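Local coordinates for protein Thf1 (Thermosynechococcus elongatus, PDB 5MJR), which may take part in photosynthetic membrane biogenesis and associates with the FtsH protease complex involved in photosystem II repair, at residues A[193-196]-A[197-201]; A[72-75]-A[76-80]. All blocks are in the same frame, centred on the assembly; numbering follows the deposited sequence.

Interactions 1 and 2 belong to two helices of an all-helical chain, 186-198 and 67-80, and their centres lie about 13 Å apart. Interaction 2 is the more central, an ordinary turn-to-turn contact whose helix carries on to residue 80; interaction 1 is the C-terminal end of its helix, at the surface, where Asn199 leaves helical angles. They meet directly. Gln79 reaches out of 76-80 so that its NE2 probably donates a hydrogen bond to Leu200 O, at 3.3 Å, giving a partner to a backbone carbonyl just beyond the end of helix 186-198. Beside this link, Tyr196 OH packs against Gln79 CB at 3.3 Å. The junction is structural packing between two helices.

Interaction 1: residues A[193-196]-A[197-201]; sequences LELY and RSNLD
Tyr196 and Leu200 meet where helix 186-198 runs out: Leu200 CD2 lies over one face of the Tyr196 ring, toward its rim, and approaches CE2 at 4.2 Å. A branched leucine suits this place because a methyl can cover part of the ring. The tyrosine's chi1 of -179° puts CG beside the carbonyl carbon, on the side of the residues that follow, where CD2 can meet the ring. Arg197 N closes a regular helical turn, with a nearly straight N-H...O bond (167°) to Leu193 O at 2.9 Å. Its CB passes 3.3 Å from that oxygen, and the chain then bends at chi2 and chi3. Serine suits the last turn: Glu194 O accepts both Ser198 N, at 3.0 Å, and Ser198 OG, at 2.8 Å, from opposite faces of the carbonyl plane. Asn199, the first residue to leave helical angles, gives only a weak bond from N to Tyr196 O. Its amide turns back to Leu195, ND2 lying 3.0 Å from Leu195 O and beside CD1. The segment lies in a predicted coiled-coil region. Leu193 packs on Ala153 and Tyr157 of helix 150-162, and Tyr196 touches both that helix (Val154) and helix 67-80 (Thr75).

Interaction 2: residues A[72-75]-A[76-80]; sequences GVVT and AFDQF
Ala76 sits one turn after Gly72 in the alpha-helix 67-80 of this all-helical fold, and its N donates to Gly72 O at 2.9 Å with an N-H...O angle of 167°. Phe77 N repeats the pattern to Val73 O, also at 2.9 Å. This is the tight side. The small Ala76 probably lets helix 150-162 lie close, and it rests on Leu151 there. Phe77, large and apolar, fills its place against helix 90-100, where its ring meets Phe94 edge to face. Thr75 is polar yet fits a partly covered surface, because its OG1 stands beside its backbone N (chi1 -63°) and bonds back to Leu71 O, while CG2 offers a methyl for packing. Toward solvent the backbone bonds stay as regular, and the change is in the side chains, with Asp78 exposed. Asp78 N bonds to Val74 O, and its carboxylate, brought beside the backbone N by chi1 -77°, lies close to that oxygen, CG at 3.1 Å. Acceptor faces acceptor, so this approach is not itself attractive; the N-H bond carries it. Val74, which also packs on Phe94, projects from the helix together with Asp78, and its CG1 methyl comes to 3.6 Å from Asp78 OD2.

Interaction 1: residues A[193-196]-A[197-201]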
ATOM      1  N   LEU A 193      -0.948   6.380  -9.601  1.00 12.21           N
ATOM      2  CA  LEU A 193      -2.400   6.228  -9.329  1.00 12.28           C
ATOM      3  C   LEU A 193      -3.199   6.111 -10.611  1.00 16.05           C
ATOM      4  O   LEU A 193      -4.174   5.427 -10.584  1.00 15.99           O
ATOM      5  CB  LEU A 193      -2.973   7.334  -8.400  1.00 13.50           C
ATOM      6  CG  LEU A 193      -2.480   7.199  -6.920  1.00 12.78           C
ATOM      7  CD1 LEU A 193      -3.078   8.398  -6.178  1.00 14.97           C
ATOM      8  CD2 LEU A 193      -2.828   5.851  -6.351  1.00 12.84           C
ATOM      9  N   GLU A 194      -2.771   6.826 -11.668  1.00 14.41           N
ATOM     10  CA  GLU A 194      -3.476   6.659 -12.956  1.00 17.18           C
ATOM     11  C   GLU A 194      -3.334   5.204 -13.344  1.00 14.71           C
ATOM     12  O   GLU A 194      -4.299   4.623 -13.823  1.00 17.31           O
ATOM     13  CB  GLU A 194      -3.002   7.651 -14.019  1.00 20.22           C
ATOM     14  CG  GLU A 194      -3.755   7.615 -15.313  1.00 26.08           C
ATOM     15  CD  GLU A 194      -3.832   8.923 -16.054  1.00 42.35           C
ATOM     16  OE1 GLU A 194      -3.089   9.854 -15.653  1.00 46.58           O
ATOM     17  OE2 GLU A 194      -4.680   8.985 -17.031  1.00 71.80           O
ATOM     18  N   LEU A 195      -2.107   4.618 -13.303  1.00 16.16           N
ATOM     19  CA  LEU A 195      -1.879   3.228 -13.626  1.00 17.28           C
ATOM     20  C   LEU A 195      -2.708   2.333 -12.759  1.00 18.07           C
ATOM     21  O   LEU A 195      -3.467   1.408 -13.232  1.00 21.09           O
ATOM     22  CB  LEU A 195      -0.361   2.873 -13.521  1.00 18.39           C
ATOM     23  CG  LEU A 195       0.094   1.495 -14.037  1.00 28.60           C
ATOM     24  CD1 LEU A 195      -0.289   1.412 -15.467  1.00 29.88           C
ATOM     25  CD2 LEU A 195       1.597   1.326 -13.761  1.00 38.18           C
ATOM     26  N   TYR A 196      -2.591   2.480 -11.460  1.00 16.70           N
ATOM     27  CA  TYR A 196      -3.304   1.607 -10.569  1.00 20.28           C
ATOM     28  C   TYR A 196      -4.825   1.600 -10.927  1.00 18.39           C
ATOM     29  O   TYR A 196      -5.478   0.600 -10.942  1.00 21.32           O
ATOM     30  CB  TYR A 196      -3.118   2.096  -9.141  1.00 19.01           C
ATOM     31  CG  TYR A 196      -3.781   1.301  -8.044  1.00 18.18           C
ATOM     32  CD1 TYR A 196      -3.356   0.035  -7.682  1.00 20.50           C
ATOM     33  CD2 TYR A 196      -4.801   1.901  -7.268  1.00 19.91           C
ATOM     34  CE1 TYR A 196      -4.024  -0.665  -6.653  1.00 24.94           C
ATOM     35  CE2 TYR A 196      -5.446   1.230  -6.240  1.00 25.58           C
ATOM     36  CZ  TYR A 196      -5.009  -0.063  -5.913  1.00 25.70           C
ATOM     37  OH  TYR A 196      -5.634  -0.739  -4.919  1.00 26.96           O
ATOM     38  N   ARG A 197      -5.447   2.799 -10.992  1.00 17.02           N
ATOM     39  CA  ARG A 197      -6.877   2.985 -11.202  1.00 17.07           C
ATOM     40  C   ARG A 197      -7.323   2.486 -12.552  1.00 17.56           C
ATOM     41  O   ARG A 197      -8.341   1.807 -12.668  1.00 20.67           O
ATOM     42  CB  ARG A 197      -7.335   4.393 -10.940  1.00 17.65           C
ATOM     43  CG  ARG A 197      -7.366   4.814  -9.446  1.00 24.14           C
ATOM     44  CD  ARG A 197      -8.604   4.207  -8.717  1.00 30.79           C
ATOM     45  NE  ARG A 197      -9.834   4.622  -9.441  1.00 41.43           N
ATOM     46  CZ  ARG A 197     -10.426   5.836  -9.415  1.00 29.31           C
ATOM     47  NH1 ARG A 197     -10.004   6.784  -8.552  1.00 39.12           N
ATOM     48  NH2 ARG A 197     -11.555   6.019 -10.091  1.00 40.18           N
ATOM     49  N   SER A 198      -6.473   2.641 -13.550  1.00 17.03           N
ATOM     50  CA  SER A 198      -6.852   2.241 -14.906  0.50 17.95           C
ATOM     51  C   SER A 198      -6.751   0.736 -15.044  1.00 17.66           C
ATOM     52  O   SER A 198      -7.416   0.161 -15.925  1.00 23.23           O
ATOM     53  CB  SER A 198      -6.012   2.917 -15.953  0.50 16.69           C
ATOM     54  OG  SER A 198      -6.213   4.304 -15.822  0.50 16.83           O
ATOM     55  N   ASN A 199      -6.086   0.098 -14.092  1.00 22.32           N
ATOM     56  CA  ASN A 199      -5.828  -1.360 -14.268  1.00 21.18           C
ATOM     57  C   ASN A 199      -6.659  -2.251 -13.296  1.00 18.32           C
ATOM     58  O   ASN A 199      -6.524  -3.488 -13.320  1.00 26.35           O
ATOM     59  CB  ASN A 199      -4.382  -1.713 -14.195  1.00 22.34           C
ATOM     60  CG  ASN A 199      -3.656  -1.321 -15.404  1.00 30.36           C
ATOM     61  OD1 ASN A 199      -4.124  -1.519 -16.507  1.00 46.25           O
ATOM     62  ND2 ASN A 199      -2.516  -0.679 -15.201  1.00 48.61           N
ATOM     63  N   LEU A 200      -7.631  -1.608 -12.626  1.00 21.27           N
ATOM     64  CA  LEU A 200      -8.399  -2.287 -11.575  1.00 19.70           C
ATOM     65  C   LEU A 200      -9.006  -3.614 -12.133  1.00 25.83           C
ATOM     66  O   LEU A 200      -9.152  -4.547 -11.347  1.00 23.24           O
ATOM     67  CB  LEU A 200      -9.428  -1.374 -10.922  1.00 21.02           C
ATOM     68  CG  LEU A 200      -8.983  -0.227 -10.048  1.00 23.19           C
ATOM     69  CD1 LEU A 200     -10.230   0.630  -9.732  1.00 34.86           C
ATOM     70  CD2 LEU A 200      -8.241  -0.637  -8.758  1.00 26.68           C
ATOM     71  N   ASP A 201      -9.413  -3.652 -13.415  1.00 21.40           N
ATOM     72  CA  ASP A 201     -10.225  -4.798 -13.880  1.00 22.47           C
ATOM     73  C   ASP A 201      -9.365  -5.817 -14.642  1.00 20.25           C
ATOM     74  O   ASP A 201      -9.878  -6.873 -15.019  1.00 22.99           O
ATOM     75  CB  ASP A 201     -11.350  -4.350 -14.811  1.00 24.97           C
ATOM     76  CG  ASP A 201     -12.397  -5.446 -15.099  1.00 24.05           C
ATOM     77  OD1 ASP A 201     -13.077  -6.045 -14.169  1.00 23.95           O
ATOM     78  OD2 ASP A 201     -12.533  -5.605 -16.354  1.00 25.46           O
TER

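Interaction 2: residues A[72-75]-A[76-80]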
ATOM      1  N   GLY A  72      -0.396   0.895   1.816  1.00  7.55           N
ATOM      2  CA  GLY A  72      -0.337   0.582   0.448  1.00  7.79           C
ATOM      3  C   GLY A  72      -0.316  -0.916   0.129  1.00  8.94           C
ATOM      4  O   GLY A  72      -1.008  -1.376  -0.773  1.00  9.27           O
ATOM      5  N   VAL A  73       0.456  -1.701   0.910  1.00  8.20           N
ATOM      6  CA  VAL A  73       0.508  -3.152   0.711  1.00  7.97           C
ATOM      7  C   VAL A  73      -0.845  -3.765   0.981  1.00  8.04           C
ATOM      8  O   VAL A  73      -1.361  -4.592   0.192  1.00  9.69           O
ATOM      9  CB  VAL A  73       1.574  -3.775   1.610  1.00  7.78           C
ATOM     10  CG1 VAL A  73       1.506  -5.317   1.642  1.00  9.35           C
ATOM     11  CG2 VAL A  73       2.935  -3.366   1.208  1.00 10.43           C
ATOM     12  N   VAL A  74      -1.455  -3.385   2.112  1.00  8.38           N
ATOM     13  CA  VAL A  74      -2.761  -3.950   2.473  1.00  8.24           C
ATOM     14  C   VAL A  74      -3.798  -3.602   1.423  1.00  8.62           C
ATOM     15  O   VAL A  74      -4.596  -4.442   1.002  1.00  9.30           O
ATOM     16  CB  VAL A  74      -3.195  -3.444   3.865  1.00  8.84           C
ATOM     17  CG1 VAL A  74      -4.662  -3.701   4.158  1.00 10.27           C
ATOM     18  CG2 VAL A  74      -2.337  -4.117   4.924  1.00  9.35           C
ATOM     19  N   THR A  75      -3.764  -2.352   0.977  1.00  8.31           N
ATOM     20  CA  THR A  75      -4.776  -1.876  -0.050  1.00  9.17           C
ATOM     21  C   THR A  75      -4.572  -2.612  -1.354  1.00  9.03           C
ATOM     22  O   THR A  75      -5.571  -3.059  -1.964  1.00 10.56           O
ATOM     23  CB  THR A  75      -4.613  -0.322  -0.214  1.00  9.42           C
ATOM     24  OG1 THR A  75      -4.924   0.299   1.029  1.00 10.52           O
ATOM     25  CG2 THR A  75      -5.579   0.178  -1.269  1.00 11.11           C
ATOM     26  N   ALA A  76      -3.327  -2.642  -1.855  1.00  8.35           N
ATOM     27  CA  ALA A  76      -3.059  -3.277  -3.142  1.00  9.31           C
ATOM     28  C   ALA A  76      -3.487  -4.794  -3.076  1.00  9.04           C
ATOM     29  O   ALA A  76      -4.116  -5.313  -4.029  1.00 10.49           O
ATOM     30  CB  ALA A  76      -1.640  -3.163  -3.539  1.00 11.52           C
ATOM     31  N   PHE A  77      -3.052  -5.466  -2.011  1.00  8.69           N
ATOM     32  CA  PHE A  77      -3.381  -6.868  -1.842  1.00  9.03           C
ATOM     33  C   PHE A  77      -4.898  -7.019  -1.820  1.00  9.76           C
ATOM     34  O   PHE A  77      -5.462  -7.855  -2.547  1.00 10.64           O
ATOM     35  CB  PHE A  77      -2.756  -7.404  -0.548  1.00 10.33           C
ATOM     36  CG  PHE A  77      -3.079  -8.844  -0.266  1.00  9.17           C
ATOM     37  CD1 PHE A  77      -4.151  -9.184   0.402  1.00  9.95           C
ATOM     38  CD2 PHE A  77      -2.197  -9.840  -0.734  1.00 11.01           C
ATOM     39  CE1 PHE A  77      -4.428 -10.579   0.703  1.00 10.54           C
ATOM     40  CE2 PHE A  77      -2.469 -11.193  -0.458  1.00 10.76           C
ATOM     41  CZ  PHE A  77      -3.570 -11.534   0.212  1.00 10.68           C
ATOM     42  N   ASP A  78      -5.579  -6.259  -0.968  1.00  9.96           N
ATOM     43  CA  ASP A  78      -7.018  -6.425  -0.835  1.00 10.89           C
ATOM     44  C   ASP A  78      -7.745  -6.172  -2.174  1.00 11.03           C
ATOM     45  O   ASP A  78      -8.692  -6.879  -2.491  1.00 12.42           O
ATOM     46  CB  ASP A  78      -7.579  -5.479   0.167  1.00 13.31           C
ATOM     47  CG  ASP A  78      -7.327  -5.872   1.630  1.00 17.85           C
ATOM     48  OD1 ASP A  78      -6.715  -6.937   1.927  1.00 24.18           O
ATOM     49  OD2 ASP A  78      -7.578  -4.967   2.499  1.00 23.54           O
ATOM     50  N   GLN A  79      -7.264  -5.216  -2.969  1.00 10.33           N
ATOM     51  CA  GLN A  79      -7.906  -4.879  -4.247  1.00 12.17           C
ATOM     52  C   GLN A  79      -7.709  -5.963  -5.235  1.00 11.08           C
ATOM     53  O   GLN A  79      -8.704  -6.423  -5.854  1.00 11.91           O
ATOM     54  CB  GLN A  79      -7.368  -3.543  -4.782  1.00 13.68           C
ATOM     55  CG  GLN A  79      -8.033  -3.039  -6.063  1.00 19.86           C
ATOM     56  CD  GLN A  79      -7.780  -3.795  -7.344  1.00 26.08           C
ATOM     57  OE1 GLN A  79      -6.672  -4.166  -7.680  1.00 32.64           O
ATOM     58  NE2 GLN A  79      -8.926  -3.941  -8.143  1.00 23.93           N
ATOM     59  N   PHE A  80      -6.491  -6.496  -5.436  1.00 10.89           N
ATOM     60  CA  PHE A  80      -6.284  -7.580  -6.438  1.00 10.85           C
ATOM     61  C   PHE A  80      -6.893  -8.865  -5.946  1.00 11.61           C
ATOM     62  O   PHE A  80      -7.222  -9.700  -6.807  1.00 12.82           O
ATOM     63  CB  PHE A  80      -4.909  -7.679  -7.056  1.00 13.12           C
ATOM     64  CG  PHE A  80      -3.826  -8.363  -6.307  1.00 14.13           C
ATOM     65  CD1 PHE A  80      -3.842  -9.734  -5.923  1.00 16.69           C
ATOM     66  CD2 PHE A  80      -2.697  -7.614  -5.937  1.00 14.04           C
ATOM     67  CE1 PHE A  80      -2.721 -10.224  -5.221  1.00 18.11           C
ATOM     68  CE2 PHE A  80      -1.648  -8.151  -5.246  1.00 13.87           C
ATOM     69  CZ  PHE A  80      -1.698  -9.426  -4.845  1.00 15.05           C
TER